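Local coordinates for VgrG protein (Vibrio cholerae, PDB 4E1D) that probably cross-links actin monomers in host cells through the actin cross-linking domain of a type VI secretion protein, using ATP and divalent metal ions, at residues Gly26-Leu31 against Gly172-Val177; Thr61-Gln66 against Thr86-Leu91. All coordinates share one frame; numbering follows the deposited sequence.

How the contacts relate
Contacts 1 and 2 have centres about 13 Å apart and meet through two adjacent antiparallel strands, 24-32 and 85-97. Across that strand pair Asn29 N hydrogen-bonds to Leu91 O at 2.8 Å. Along the chain the order is 26-31, 61-66, 86-91 and 172-177, so the hairpin-like pairing of contact 2 forms within the 140 residues that separate the two strands of contact 1. All four segments belong to the actin cross-linking domain. Contact 1 brings the ribose and the phosphate-bound manganese ion to strand 24-32, and contact 2 adds a carboxylate from strand 85-97, so two neighbouring strands jointly supply protein ligands to one metal-nucleotide site.

Contact 1 of 2, residues Gly26-Leu31 against Gly172-Val177; sequences GIENEL and GQQATV. With MN (manganese (II) ion), chain D; ADP (adenosine-5'-diphosphate), chain B.
Gly26 and Glu28 pair with Thr176 and Gln174 in a regular antiparallel register, the two short strand axes running 165° to each other and 4.6 Å apart at closest approach. Gly26 and Thr176 exchange two backbone hydrogen bonds, with Thr176 N to Gly26 O the shorter at 2.7 Å. A second reciprocal pair joins Glu28 to Gln174, and Glu30 N to Gly172 O (2.8 Å) extends the pairing to the corner where the chain changes direction.

One side-chain hydrogen bond supplements these. The Asn29 and Gln173 side chains run alongside each other in the same direction, and Gln173 NE2 donates to Asn29 OD1 at 3.0 Å. The donor stands above the Asn29 amide, 61° out of its carbonyl plane, although OD1 lies close to the amide plane of Gln173. The same NE2 also donates to Pro364 O.

The face carrying Glu28 and Thr176 receives the nucleotide. With CG anti to the carbonyl carbon (chi1 -71°), the extended Glu28 chain sends OE2 to manganese at 2.2 Å; ADP O3B and Glu90 OE1 are further ligands. A water bridges Glu28 OE1, Thr176 OG1 and ADP O3', tying the carboxylate's other oxygen to the ribose. Gly26 CA approaches ADP O2' to 3.2 Å, evidence of close backbone packing against the sugar.

On the flanks, strand 24-32 pairs with 85-97 and strand 167-180 with 344-352, while Met111 of helix 101-124 packs against Ile27 and Asn29 on the face away from the nucleotide.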
loop_
_atom_site.group_PDB
_atom_site.type_symbol
_atom_site.label_atom_id
_atom_site.label_comp_id
_atom_site.label_asym_id
_atom_site.label_seq_id
_atom_site.Cartn_x
_atom_site.Cartn_y
_atom_site.Cartn_z
ATOM N N GLY A 26 -2.039 -5.450 -6.615
ATOM C CA GLY A 26 -3.063 -4.463 -6.316
ATOM C C GLY A 26 -2.598 -3.092 -6.762
ATOM O O GLY A 26 -1.397 -2.810 -6.720
ATOM N N ILE A 27 -3.525 -2.240 -7.240
ATOM C CA ILE A 27 -3.176 -0.897 -7.719
ATOM C C ILE A 27 -3.958 0.205 -7.018
ATOM O O ILE A 27 -5.075 -0.023 -6.558
ATOM C CB ILE A 27 -3.202 -0.757 -9.279
ATOM C CG1 ILE A 27 -4.623 -0.955 -9.858
ATOM C CG2 ILE A 27 -2.163 -1.676 -9.960
ATOM C CD1 ILE A 27 -4.871 -0.411 -11.250
ATOM N N GLU A 28 -3.360 1.397 -6.943
ATOM C CA GLU A 28 -3.967 2.594 -6.369
ATOM C C GLU A 28 -3.915 3.648 -7.441
ATOM O O GLU A 28 -2.875 3.815 -8.077
ATOM C CB GLU A 28 -3.223 3.060 -5.117
ATOM C CG GLU A 28 -3.419 2.150 -3.925
ATOM C CD GLU A 28 -2.459 2.452 -2.797
ATOM O OE1 GLU A 28 -1.307 1.968 -2.851
ATOM O OE2 GLU A 28 -2.846 3.210 -1.879
ATOM N N ASN A 29 -5.042 4.329 -7.677
ATOM C CA ASN A 29 -5.156 5.317 -8.737
ATOM C C ASN A 29 -5.864 6.584 -8.279
ATOM O O ASN A 29 -7.093 6.622 -8.259
ATOM C CB ASN A 29 -5.858 4.669 -9.940
ATOM C CG ASN A 29 -5.807 5.451 -11.224
ATOM O OD1 ASN A 29 -4.859 6.195 -11.504
ATOM N ND2 ASN A 29 -6.815 5.241 -12.057
ATOM N N GLU A 30 -5.086 7.617 -7.916
ATOM C CA GLU A 30 -5.633 8.895 -7.478
ATOM C C GLU A 30 -6.079 9.695 -8.709
ATOM O O GLU A 30 -5.279 9.947 -9.614
ATOM C CB GLU A 30 -4.630 9.668 -6.611
ATOM C CG GLU A 30 -5.243 10.868 -5.909
ATOM C CD GLU A 30 -4.263 11.816 -5.244
ATOM O OE1 GLU A 30 -4.657 12.480 -4.260
ATOM O OE2 GLU A 30 -3.103 11.904 -5.706
ATOM N N LEU A 31 -7.371 10.060 -8.740
ATOM C CA LEU A 31 -7.980 10.796 -9.844
ATOM C C LEU A 31 -7.716 12.285 -9.800
ATOM O O LEU A 31 -7.506 12.865 -8.728
ATOM C CB LEU A 31 -9.495 10.529 -9.937
ATOM C CG LEU A 31 -9.941 9.080 -10.125
ATOM C CD1 LEU A 31 -11.431 8.979 -10.031
ATOM C CD2 LEU A 31 -9.462 8.508 -11.456
ATOM N N GLY A 172 -0.076 9.900 -9.638
ATOM C CA GLY A 172 -1.162 9.544 -8.730
ATOM C C GLY A 172 -1.328 8.041 -8.622
ATOM O O GLY A 172 -2.284 7.562 -8.000
ATOM N N GLN A 173 -0.375 7.285 -9.219
ATOM C CA GLN A 173 -0.412 5.826 -9.276
ATOM C C GLN A 173 0.635 5.081 -8.440
ATOM O O GLN A 173 1.797 5.493 -8.351
ATOM C CB GLN A 173 -0.398 5.338 -10.727
ATOM C CG GLN A 173 -1.672 5.687 -11.480
ATOM C CD GLN A 173 -1.666 5.325 -12.949
ATOM O OE1 GLN A 173 -0.623 5.256 -13.615
ATOM N NE2 GLN A 173 -2.857 5.144 -13.505
ATOM N N GLN A 174 0.186 3.958 -7.846
ATOM C CA GLN A 174 0.961 3.031 -7.028
ATOM C C GLN A 174 0.547 1.603 -7.335
ATOM O O GLN A 174 -0.556 1.357 -7.821
ATOM C CB GLN A 174 0.778 3.318 -5.534
ATOM C CG GLN A 174 1.867 4.187 -4.958
ATOM C CD GLN A 174 1.261 5.314 -4.167
ATOM O OE1 GLN A 174 0.897 5.169 -2.992
ATOM N NE2 GLN A 174 1.112 6.465 -4.807
ATOM N N ALA A 175 1.442 0.667 -7.037
ATOM C CA ALA A 175 1.220 -0.764 -7.196
ATOM C C ALA A 175 1.718 -1.463 -5.943
ATOM O O ALA A 175 2.677 -1.002 -5.331
ATOM C CB ALA A 175 1.949 -1.286 -8.425
ATOM N N THR A 176 1.044 -2.541 -5.539
ATOM C CA THR A 176 1.392 -3.358 -4.381
ATOM C C THR A 176 1.499 -4.819 -4.826
ATOM O O THR A 176 0.538 -5.384 -5.357
ATOM C CB THR A 176 0.439 -3.113 -3.200
ATOM O OG1 THR A 176 0.561 -1.750 -2.790
ATOM C CG2 THR A 176 0.745 -4.011 -2.005
ATOM N N VAL A 177 2.692 -5.407 -4.642
ATOM C CA VAL A 177 2.982 -6.786 -5.028
ATOM C C VAL A 177 3.084 -7.659 -3.779
ATOM O O VAL A 177 3.759 -7.294 -2.818
ATOM C CB VAL A 177 4.234 -6.871 -5.956
ATOM C CG1 VAL A 177 4.668 -8.316 -6.211
ATOM C CG2 VAL A 177 3.997 -6.146 -7.280
HETATM MN MN MN D . -4.297 4.255 -0.588
HETATM P PB ADP B . -2.999 2.412 2.056
HETATM O O1B ADP B . -3.927 3.194 2.881
HETATM O O2B ADP B . -1.810 1.954 2.904
HETATM O O3B ADP B . -2.506 3.244 0.880
HETATM P PA ADP B . -5.139 0.812 0.756
HETATM O O1A ADP B . -6.099 0.114 1.645
HETATM O O2A ADP B . -5.768 2.146 0.268
HETATM O O3A ADP B . -3.764 1.109 1.526
HETATM O "O5'" ADP B . -4.810 -0.104 -0.506
HETATM C "C5'" ADP B . -3.979 -1.254 -0.293
HETATM C "C4'" ADP B . -3.462 -1.758 -1.615
HETATM O "O4'" ADP B . -2.956 -3.103 -1.463
HETATM C "C3'" ADP B . -4.466 -1.807 -2.765
HETATM O "O3'" ADP B . -3.909 -1.316 -3.980
HETATM C "C2'" ADP B . -4.875 -3.282 -2.801
HETATM O "O2'" ADP B . -5.287 -3.742 -4.080
HETATM C "C1'" ADP B . -3.568 -3.949 -2.415
HETATM N N9 ADP B . -3.701 -5.289 -1.838
HETATM C C8 ADP B . -4.509 -5.671 -0.804
HETATM N N7 ADP B . -4.439 -6.954 -0.524
HETATM C C5 ADP B . -3.513 -7.442 -1.439
HETATM C C6 ADP B . -3.019 -8.735 -1.697
HETATM N N6 ADP B . -3.442 -9.821 -1.063
HETATM N N1 ADP B . -2.116 -8.875 -2.698
HETATM C C2 ADP B . -1.751 -7.788 -3.394
HETATM N N3 ADP B . -2.159 -6.522 -3.253
HETATM C C4 ADP B . -3.047 -6.411 -2.252
HETATM O O HOH W 1 -1.228 -0.333 -4.484
#

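Contact 2 of 2, residues Thr61-Gln66 against Thr86-Leu91; sequences TKDMNQ and THTVEL. With MN (manganese (II) ion), chain D.
Strands 61-63 and 86-91 are antiparallel but strongly twisted, their short axes 126° apart, and a beta bulge shifts the register by one residue between the Lys62-Val89 and Asn65-His87 pairs.

At one end Glu90 O accepts both Thr61 N (3.2 Å) and Thr61 OG1 (2.7 Å), which arrive from opposite faces of its carbonyl plane; this double grip follows from the Thr61 hydroxyl lying between the backbone N and carbonyl carbon. At the bulge, Asp63 N donates to Thr88 O, but Met64 N turns to the Thr88 side chain, reaching OG1 at 2.9 Å. That hydroxyl is also hydrogen-bonded to Glu30 OE1.

Lys62 runs alongside His87, and its CD sits 3.6 Å from the ring centroid, only 8° off the ring normal: a CH-pi contact over one face. Its NZ continues to Ser42 O and to a water 2.7 Å away. The Asn65 amide stands nearly perpendicular to the imidazole, ND2 being 3.5 Å from His87 CE1, and is held by Gly67 and Gln85.

Asp63 and Glu90 stack with carboxylate planes 15° apart and OD2-OE2 3.8 Å. Glu90 OE1 binds manganese at 2.5 Å. The gathering of these two acids, with Glu30 OE1 also close to Asp63, probably makes the potential around the metal markedly negative, which would help hold a divalent cation beside the phosphates.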
loop_
_atom_site.group_PDB
_atom_site.type_symbol
_atom_site.label_atom_id
_atom_site.label_comp_id
_atom_site.label_asym_id
_atom_site.label_seq_id
_atom_site.Cartn_x
_atom_site.Cartn_y
_atom_site.Cartn_z
ATOM N N THR A 61 -12.632 5.355 -2.916
ATOM C CA THR A 61 -12.193 5.855 -1.611
ATOM C C THR A 61 -11.846 7.337 -1.598
ATOM O O THR A 61 -11.516 7.901 -2.643
ATOM C CB THR A 61 -10.953 5.063 -1.103
ATOM O OG1 THR A 61 -9.807 5.394 -1.885
ATOM C CG2 THR A 61 -11.156 3.560 -1.085
ATOM N N LYS A 62 -11.866 7.946 -0.398
ATOM C CA LYS A 62 -11.396 9.314 -0.183
ATOM C C LYS A 62 -9.908 9.179 0.151
ATOM O O LYS A 62 -9.513 8.233 0.838
ATOM C CB LYS A 62 -12.165 10.053 0.932
ATOM C CG LYS A 62 -12.180 9.373 2.293
ATOM C CD LYS A 62 -12.555 10.316 3.398
ATOM C CE LYS A 62 -12.792 9.547 4.671
ATOM N NZ LYS A 62 -13.110 10.433 5.820
ATOM N N ASP A 63 -9.081 10.081 -0.369
ATOM C CA ASP A 63 -7.641 10.008 -0.165
ATOM C C ASP A 63 -7.062 11.217 0.591
ATOM O O ASP A 63 -7.066 11.212 1.822
ATOM C CB ASP A 63 -6.930 9.723 -1.510
ATOM C CG ASP A 63 -5.434 9.446 -1.456
ATOM O OD1 ASP A 63 -4.958 8.942 -0.419
ATOM O OD2 ASP A 63 -4.747 9.707 -2.469
ATOM N N MET A 64 -6.576 12.238 -0.138
ATOM C CA MET A 64 -5.938 13.427 0.418
ATOM C C MET A 64 -6.955 14.488 0.789
ATOM O O MET A 64 -7.717 14.932 -0.075
ATOM C CB MET A 64 -4.907 13.985 -0.584
ATOM C CG MET A 64 -3.480 13.881 -0.118
ATOM S SD MET A 64 -2.879 12.183 0.073
ATOM C CE MET A 64 -1.703 12.098 -1.287
ATOM N N ASN A 65 -6.950 14.914 2.068
ATOM C CA ASN A 65 -7.858 15.946 2.572
ATOM C C ASN A 65 -7.533 17.277 1.902
ATOM O O ASN A 65 -6.396 17.746 1.988
ATOM C CB ASN A 65 -7.817 16.043 4.111
ATOM C CG ASN A 65 -8.806 17.026 4.699
ATOM O OD1 ASN A 65 -8.720 18.242 4.500
ATOM N ND2 ASN A 65 -9.748 16.525 5.473
ATOM N N GLN A 66 -8.533 17.869 1.223
ATOM C CA GLN A 66 -8.372 19.129 0.497
ATOM C C GLN A 66 -8.992 20.336 1.214
ATOM O O GLN A 66 -9.084 21.420 0.636
ATOM C CB GLN A 66 -8.900 18.992 -0.946
ATOM C CG GLN A 66 -8.220 17.900 -1.779
ATOM C CD GLN A 66 -6.808 18.256 -2.181
ATOM O OE1 GLN A 66 -5.836 17.914 -1.500
ATOM N NE2 GLN A 66 -6.666 18.936 -3.308
ATOM N N THR A 86 -13.639 17.879 2.137
ATOM C CA THR A 86 -13.377 17.523 0.736
ATOM C C THR A 86 -12.109 16.676 0.689
ATOM O O THR A 86 -11.163 16.922 1.443
ATOM C CB THR A 86 -13.210 18.750 -0.183
ATOM O OG1 THR A 86 -12.097 19.529 0.242
ATOM C CG2 THR A 86 -14.450 19.599 -0.279
ATOM N N HIS A 87 -12.086 15.689 -0.201
ATOM C CA HIS A 87 -10.941 14.807 -0.377
ATOM C C HIS A 87 -10.738 14.492 -1.844
ATOM O O HIS A 87 -11.690 14.552 -2.620
ATOM C CB HIS A 87 -11.160 13.475 0.359
ATOM C CG HIS A 87 -11.267 13.583 1.844
ATOM N ND1 HIS A 87 -10.181 13.343 2.664
ATOM C CD2 HIS A 87 -12.341 13.876 2.613
ATOM C CE1 HIS A 87 -10.619 13.527 3.899
ATOM N NE2 HIS A 87 -11.912 13.847 3.918
ATOM N N THR A 88 -9.521 14.084 -2.215
ATOM C CA THR A 88 -9.257 13.605 -3.568
ATOM C C THR A 88 -9.803 12.163 -3.618
ATOM O O THR A 88 -9.896 11.494 -2.581
ATOM C CB THR A 88 -7.755 13.625 -3.901
ATOM O OG1 THR A 88 -7.038 12.869 -2.926
ATOM C CG2 THR A 88 -7.183 15.026 -4.002
ATOM N N VAL A 89 -10.187 11.698 -4.806
ATOM C CA VAL A 89 -10.703 10.339 -4.969
ATOM C C VAL A 89 -9.556 9.428 -5.394
ATOM O O VAL A 89 -8.738 9.802 -6.241
ATOM C CB VAL A 89 -11.911 10.263 -5.948
ATOM C CG1 VAL A 89 -12.294 8.819 -6.285
ATOM C CG2 VAL A 89 -13.112 11.002 -5.385
ATOM N N GLU A 90 -9.488 8.246 -4.782
ATOM C CA GLU A 90 -8.495 7.258 -5.139
ATOM C C GLU A 90 -9.191 5.942 -5.400
ATOM O O GLU A 90 -9.938 5.453 -4.552
ATOM C CB GLU A 90 -7.431 7.108 -4.051
ATOM C CG GLU A 90 -6.273 6.219 -4.473
ATOM C CD GLU A 90 -5.300 5.899 -3.360
ATOM O OE1 GLU A 90 -5.753 5.443 -2.285
ATOM O OE2 GLU A 90 -4.080 6.091 -3.567
ATOM N N LEU A 91 -8.952 5.378 -6.577
ATOM C CA LEU A 91 -9.513 4.086 -6.958
ATOM C C LEU A 91 -8.517 2.995 -6.540
ATOM O O LEU A 91 -7.371 2.974 -7.000
ATOM C CB LEU A 91 -9.840 4.034 -8.465
ATOM C CG LEU A 91 -10.688 5.185 -9.056
ATOM C CD1 LEU A 91 -10.990 4.941 -10.520
ATOM C CD2 LEU A 91 -11.978 5.418 -8.267
HETATM MN MN MN D . -4.297 4.255 -0.588
HETATM O O HOH W 2 -14.563 12.705 5.648
#